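PDB 4N3O: D-glycero-alpha-D-manno-heptose 7-phosphate kinase from Campylobacter jejuni subsp. jejuni, which catalyses the ATP-dependent phosphorylation of D-glycero-alpha-D-manno-heptose 7-phosphate at C-1, an early step in making GDP-heptose for the capsule. Local coordinates for residues 15-20 and 34-39; 170-175 and 330-335. One frame throughout, in Å; residues are numbered along the deposited sequence.

Interaction 1: residues 15-20 and 34-39; sequences LGLAGG and YVLNAT
Tyr34 holds CG between its backbone N and carbonyl carbon (chi1 76°), and this swings the ring back across the opposite strand to lie over the backbone of Gly19 and Gly20. Leu17 turns CG beside its own N instead (chi1 -67°), which carries CD1 to 4.0 Å from Ala38 CB. Both contacts belong to an antiparallel beta hairpin interrupted by a classic bulge: Leu17 and Ala18 together face Leu36, and the pairing slips by one residue between Gly16 and Ala18. At the bulge, Leu36 O accepts two backbone N-H groups in its carbonyl plane, from Leu17 N at 3.0 Å and Ala18 N at 3.2 Å. The bond from Ala18 is the straighter of the two. Ala18 O answers by taking Leu36 N at 2.7 Å. On either side of the bulge the ladder is regular, with Leu15 and Ala38 bonded to each other in both directions, as are Gly20 and Tyr34.

Ala18, Leu36 and Tyr34 share one face of the sheet, which helix 236-248 covers through Met243, Ile236 and Ala240. Leu15 and Leu17 pack on Phe305 of strand 303-308. Gly20 belongs to the probable substrate site, and as it has no side chain on the ring's face of the sheet, the tyrosine lies close against the backbone there. Gly19 CA sits over the ring in a CH-pi contact, 4.1 Å from the Tyr34 ring centroid and 28° off the ring normal, while Gly20 N lies 3.7 Å above the same face.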
loop_
_atom_site.group_PDB
_atom_site.type_symbol
_atom_site.label_atom_id
_atom_site.label_comp_id
_atom_site.label_asym_id
_atom_site.label_seq_id
_atom_site.Cartn_x
_atom_site.Cartn_y
_atom_site.Cartn_z
ATOM N N LEU A 15 -11.292 3.707 -5.988
ATOM C CA LEU A 15 -11.365 5.125 -5.952
ATOM C C LEU A 15 -11.904 5.620 -7.285
ATOM O O LEU A 15 -11.416 5.234 -8.341
ATOM C CB LEU A 15 -9.954 5.619 -5.727
ATOM C CG LEU A 15 -9.673 7.053 -5.425
ATOM C CD1 LEU A 15 -10.576 7.546 -4.306
ATOM C CD2 LEU A 15 -8.208 7.126 -5.035
ATOM N N GLY A 16 -12.952 6.430 -7.238
ATOM C CA GLY A 16 -13.500 7.016 -8.440
ATOM C C GLY A 16 -12.653 8.220 -8.772
ATOM O O GLY A 16 -12.703 9.223 -8.075
ATOM N N LEU A 17 -11.872 8.121 -9.838
ATOM C CA LEU A 17 -10.991 9.192 -10.251
ATOM C C LEU A 17 -11.716 10.221 -11.101
ATOM O O LEU A 17 -11.456 11.420 -10.985
ATOM C CB LEU A 17 -9.799 8.622 -11.022
ATOM C CG LEU A 17 -8.819 7.760 -10.227
ATOM C CD1 LEU A 17 -7.711 7.224 -11.125
ATOM C CD2 LEU A 17 -8.223 8.581 -9.111
ATOM N N ALA A 18 -12.602 9.755 -11.975
ATOM C CA ALA A 18 -13.392 10.669 -12.796
ATOM C C ALA A 18 -14.636 9.979 -13.327
ATOM O O ALA A 18 -14.699 8.742 -13.407
ATOM C CB ALA A 18 -12.565 11.226 -13.944
ATOM N N GLY A 19 -15.624 10.791 -13.685
ATOM C CA GLY A 19 -16.883 10.305 -14.223
ATOM C C GLY A 19 -17.749 11.455 -14.706
ATOM O O GLY A 19 -17.564 12.603 -14.284
ATOM N N GLY A 20 -18.679 11.146 -15.603
ATOM C CA GLY A 20 -19.600 12.139 -16.141
ATOM C C GLY A 20 -20.832 11.446 -16.689
ATOM O O GLY A 20 -20.739 10.330 -17.202
ATOM N N TYR A 34 -19.506 7.960 -18.595
ATOM C CA TYR A 34 -18.305 7.179 -18.331
ATOM C C TYR A 34 -17.879 7.298 -16.898
ATOM O O TYR A 34 -18.311 8.183 -16.173
ATOM C CB TYR A 34 -17.131 7.678 -19.180
ATOM C CG TYR A 34 -16.524 8.970 -18.663
ATOM C CD1 TYR A 34 -17.001 10.202 -19.084
ATOM C CD2 TYR A 34 -15.472 8.954 -17.740
ATOM C CE1 TYR A 34 -16.450 11.388 -18.615
ATOM C CE2 TYR A 34 -14.922 10.139 -17.254
ATOM C CZ TYR A 34 -15.414 11.354 -17.699
ATOM O OH TYR A 34 -14.884 12.538 -17.237
ATOM N N VAL A 35 -17.003 6.389 -16.506
ATOM C CA VAL A 35 -16.414 6.422 -15.195
ATOM C C VAL A 35 -15.010 5.817 -15.336
ATOM O O VAL A 35 -14.789 4.868 -16.117
ATOM C CB VAL A 35 -17.277 5.690 -14.125
ATOM C CG1 VAL A 35 -17.411 4.214 -14.435
ATOM C CG2 VAL A 35 -16.681 5.856 -12.737
ATOM N N LEU A 36 -14.058 6.421 -14.635
ATOM C CA LEU A 36 -12.694 5.938 -14.607
ATOM C C LEU A 36 -12.406 5.666 -13.169
ATOM O O LEU A 36 -12.369 6.605 -12.372
ATOM C CB LEU A 36 -11.712 6.987 -15.114
ATOM C CG LEU A 36 -10.229 6.666 -14.874
ATOM C CD1 LEU A 36 -9.823 5.413 -15.624
ATOM C CD2 LEU A 36 -9.326 7.816 -15.262
ATOM N N ASN A 37 -12.236 4.391 -12.814
ATOM C CA ASN A 37 -11.897 4.061 -11.443
ATOM C C ASN A 37 -10.637 3.217 -11.401
ATOM O O ASN A 37 -10.119 2.776 -12.444
ATOM C CB ASN A 37 -13.060 3.422 -10.715
ATOM C CG ASN A 37 -13.560 2.206 -11.410
ATOM O OD1 ASN A 37 -12.779 1.443 -11.990
ATOM N ND2 ASN A 37 -14.872 1.997 -11.361
ATOM N N ALA A 38 -10.124 3.030 -10.195
ATOM C CA ALA A 38 -8.873 2.328 -10.026
ATOM C C ALA A 38 -8.825 1.737 -8.648
ATOM O O ALA A 38 -9.163 2.406 -7.687
ATOM C CB ALA A 38 -7.719 3.303 -10.217
ATOM N N THR A 39 -8.415 0.481 -8.550
ATOM C CA THR A 39 -8.335 -0.158 -7.242
ATOM C C THR A 39 -7.178 0.367 -6.463
ATOM O O THR A 39 -6.158 0.776 -7.040
ATOM C CB THR A 39 -8.235 -1.683 -7.353
ATOM O OG1 THR A 39 -7.197 -2.038 -8.268
ATOM C CG2 THR A 39 -9.546 -2.260 -7.853
#

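Interaction 2: residues 170-175 and 330-335; sequences GGFNFM and FSFTKE
Phe172 and Phe332 make the aromatic part of this contact, an edge-to-face pair with centroids 5.1 Å apart and ring planes at 62°. Phe172 presents the CE1-CZ side of its ring: CE1 comes to 3.8 Å from Phe332 CB, and CZ stands 3.9 Å above the plane of the Phe332 ring, toward its rim. In Phe332, CG lies anti to the carbonyl carbon (chi1 -66°), which sends the ring between two neighbours, with Phe330 CE2 over the opposite face. Leu198 of helix 192-200 touches both members of the pair.

The backbone contacts are made by glycines. Gly171 CA approaches Thr333 O at 3.4 Å as a CA-H...O contact, and Gly170, which has no side chain, packs its CA directly against Glu335 O at 3.7 Å. Both glycines have positive phi.

Polar side chains fix the two backbones separately. Within 170-175, Asn173 ND2 gives a weak bond to Gly170 O, bent to 134°, across the turn. The Thr333 hydroxyl is hydrogen-bonded to Thr39.

The junction of helix 162-169 and strand 172-178 packs against the loop linking strand 326-327 of the four-stranded antiparallel sheet to strand 338-341, which pairs with strand 6-21, in the GHMP kinase fold.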
loop_
_atom_site.group_PDB
_atom_site.type_symbol
_atom_site.label_atom_id
_atom_site.label_comp_id
_atom_site.label_asym_id
_atom_site.label_seq_id
_atom_site.Cartn_x
_atom_site.Cartn_y
_atom_site.Cartn_z
ATOM N N GLY A 170 -9.843 -5.346 -10.901
ATOM C CA GLY A 170 -8.766 -4.513 -10.396
ATOM C C GLY A 170 -8.084 -3.668 -11.454
ATOM O O GLY A 170 -8.455 -3.699 -12.628
ATOM N N GLY A 171 -7.067 -2.929 -11.031
ATOM C CA GLY A 171 -6.357 -2.049 -11.930
ATOM C C GLY A 171 -7.177 -0.798 -12.249
ATOM O O GLY A 171 -8.100 -0.427 -11.520
ATOM N N PHE A 172 -6.808 -0.141 -13.337
ATOM C CA PHE A 172 -7.512 1.022 -13.819
ATOM C C PHE A 172 -8.514 0.505 -14.804
ATOM O O PHE A 172 -8.178 -0.295 -15.668
ATOM C CB PHE A 172 -6.558 1.979 -14.509
ATOM C CG PHE A 172 -5.791 2.864 -13.574
ATOM C CD1 PHE A 172 -4.903 2.338 -12.672
ATOM C CD2 PHE A 172 -5.930 4.227 -13.646
ATOM C CE1 PHE A 172 -4.202 3.159 -11.812
ATOM C CE2 PHE A 172 -5.225 5.051 -12.805
ATOM C CZ PHE A 172 -4.372 4.521 -11.876
ATOM N N ASN A 173 -9.760 0.940 -14.660
ATOM C CA ASN A 173 -10.826 0.517 -15.549
ATOM C C ASN A 173 -11.590 1.722 -16.023
ATOM O O ASN A 173 -12.036 2.538 -15.219
ATOM C CB ASN A 173 -11.781 -0.431 -14.828
ATOM C CG ASN A 173 -11.138 -1.758 -14.480
ATOM O OD1 ASN A 173 -10.778 -2.533 -15.363
ATOM N ND2 ASN A 173 -11.017 -2.042 -13.184
ATOM N N PHE A 174 -11.704 1.847 -17.336
ATOM C CA PHE A 174 -12.450 2.923 -17.934
ATOM C C PHE A 174 -13.741 2.297 -18.400
ATOM O O PHE A 174 -13.721 1.394 -19.230
ATOM C CB PHE A 174 -11.705 3.517 -19.115
ATOM C CG PHE A 174 -12.294 4.803 -19.596
ATOM C CD1 PHE A 174 -13.383 4.808 -20.449
ATOM C CD2 PHE A 174 -11.757 6.011 -19.193
ATOM C CE1 PHE A 174 -13.923 6.000 -20.899
ATOM C CE2 PHE A 174 -12.293 7.201 -19.633
ATOM C CZ PHE A 174 -13.379 7.194 -20.486
HETATM N N MSE A 175 -14.857 2.771 -17.869
HETATM C CA MSE A 175 -16.143 2.189 -18.206
HETATM C C MSE A 175 -17.032 3.153 -18.927
HETATM O O MSE A 175 -17.220 4.296 -18.495
HETATM C CB MSE A 175 -16.744 1.691 -16.909
HETATM C CG MSE A 175 -15.616 0.989 -16.144
HETATM SE SE MSE A 175 -16.430 -0.043 -14.718
HETATM C CE MSE A 175 -14.912 -0.932 -13.876
ATOM N N PHE A 330 -1.811 5.101 0.404
ATOM C CA PHE A 330 -2.266 4.018 -0.423
ATOM C C PHE A 330 -1.477 3.981 -1.713
ATOM O O PHE A 330 -0.832 4.941 -2.060
ATOM C CB PHE A 330 -3.747 4.229 -0.781
ATOM C CG PHE A 330 -3.970 5.336 -1.749
ATOM C CD1 PHE A 330 -4.077 6.634 -1.316
ATOM C CD2 PHE A 330 -4.066 5.073 -3.119
ATOM C CE1 PHE A 330 -4.289 7.669 -2.218
ATOM C CE2 PHE A 330 -4.258 6.102 -4.032
ATOM C CZ PHE A 330 -4.373 7.405 -3.578
ATOM N N SER A 331 -1.584 2.870 -2.433
ATOM C CA SER A 331 -1.004 2.721 -3.765
ATOM C C SER A 331 -2.153 2.276 -4.659
ATOM O O SER A 331 -3.160 1.772 -4.163
ATOM C CB SER A 331 -0.016 1.564 -3.801
ATOM O OG SER A 331 0.813 1.564 -2.682
ATOM N N PHE A 332 -2.001 2.432 -5.965
ATOM C CA PHE A 332 -2.962 1.856 -6.894
ATOM C C PHE A 332 -2.503 0.422 -7.088
ATOM O O PHE A 332 -1.319 0.188 -7.199
ATOM C CB PHE A 332 -2.972 2.593 -8.224
ATOM C CG PHE A 332 -3.466 3.990 -8.106
ATOM C CD1 PHE A 332 -4.802 4.240 -7.783
ATOM C CD2 PHE A 332 -2.625 5.063 -8.312
ATOM C CE1 PHE A 332 -5.281 5.530 -7.657
ATOM C CE2 PHE A 332 -3.106 6.358 -8.196
ATOM C CZ PHE A 332 -4.439 6.590 -7.859
ATOM N N THR A 333 -3.412 -0.545 -7.073
ATOM C CA THR A 333 -3.016 -1.946 -7.276
ATOM C C THR A 333 -3.359 -2.423 -8.663
ATOM O O THR A 333 -4.271 -1.894 -9.301
ATOM C CB THR A 333 -3.724 -2.910 -6.321
ATOM O OG1 THR A 333 -5.141 -2.864 -6.560
ATOM C CG2 THR A 333 -3.406 -2.567 -4.886
ATOM N N LYS A 334 -2.644 -3.463 -9.085
ATOM C CA LYS A 334 -2.774 -4.079 -10.403
ATOM C C LYS A 334 -3.821 -5.168 -10.418
ATOM O O LYS A 334 -4.486 -5.378 -11.420
ATOM C CB LYS A 334 -1.437 -4.748 -10.782
ATOM C CG LYS A 334 -0.250 -3.800 -10.890
ATOM C CD LYS A 334 -0.067 -3.233 -12.282
ATOM C CE LYS A 334 0.506 -4.286 -13.216
ATOM N NZ LYS A 334 0.774 -3.742 -14.572
ATOM N N GLU A 335 -3.926 -5.889 -9.311
ATOM C CA GLU A 335 -4.853 -6.997 -9.205
ATOM C C GLU A 335 -6.184 -6.660 -8.582
ATOM O O GLU A 335 -6.325 -5.704 -7.825
ATOM C CB GLU A 335 -4.244 -8.127 -8.338
ATOM C CG GLU A 335 -3.441 -9.188 -9.076
ATOM C CD GLU A 335 -3.104 -10.388 -8.180
ATOM O OE1 GLU A 335 -2.409 -10.204 -7.152
ATOM O OE2 GLU A 335 -3.518 -11.524 -8.515
#

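Strand 31-40 is common ground: it pairs with strand 6-21 in interaction 1 and, along its other edge, with strand 172-178, which enters interaction 2. The centres of the two contacts lie 10 Å apart. Near the start of 34-39, Val35 O reaches Met175 N at 2.7 Å, probably a hydrogen bond. At its end Thr39 meets both segments of interaction 2, with CG2 3.5 Å from Gly170 CA and OG1 2.8 Å from Thr333 OG1. The probable active site lies closer to interaction 1, which holds Gly20 of the substrate site. The side chain of Asn37 is about 4 Å from that of Arg14, the probable transition-state stabiliser, whereas Gly170 is about 8 Å from it.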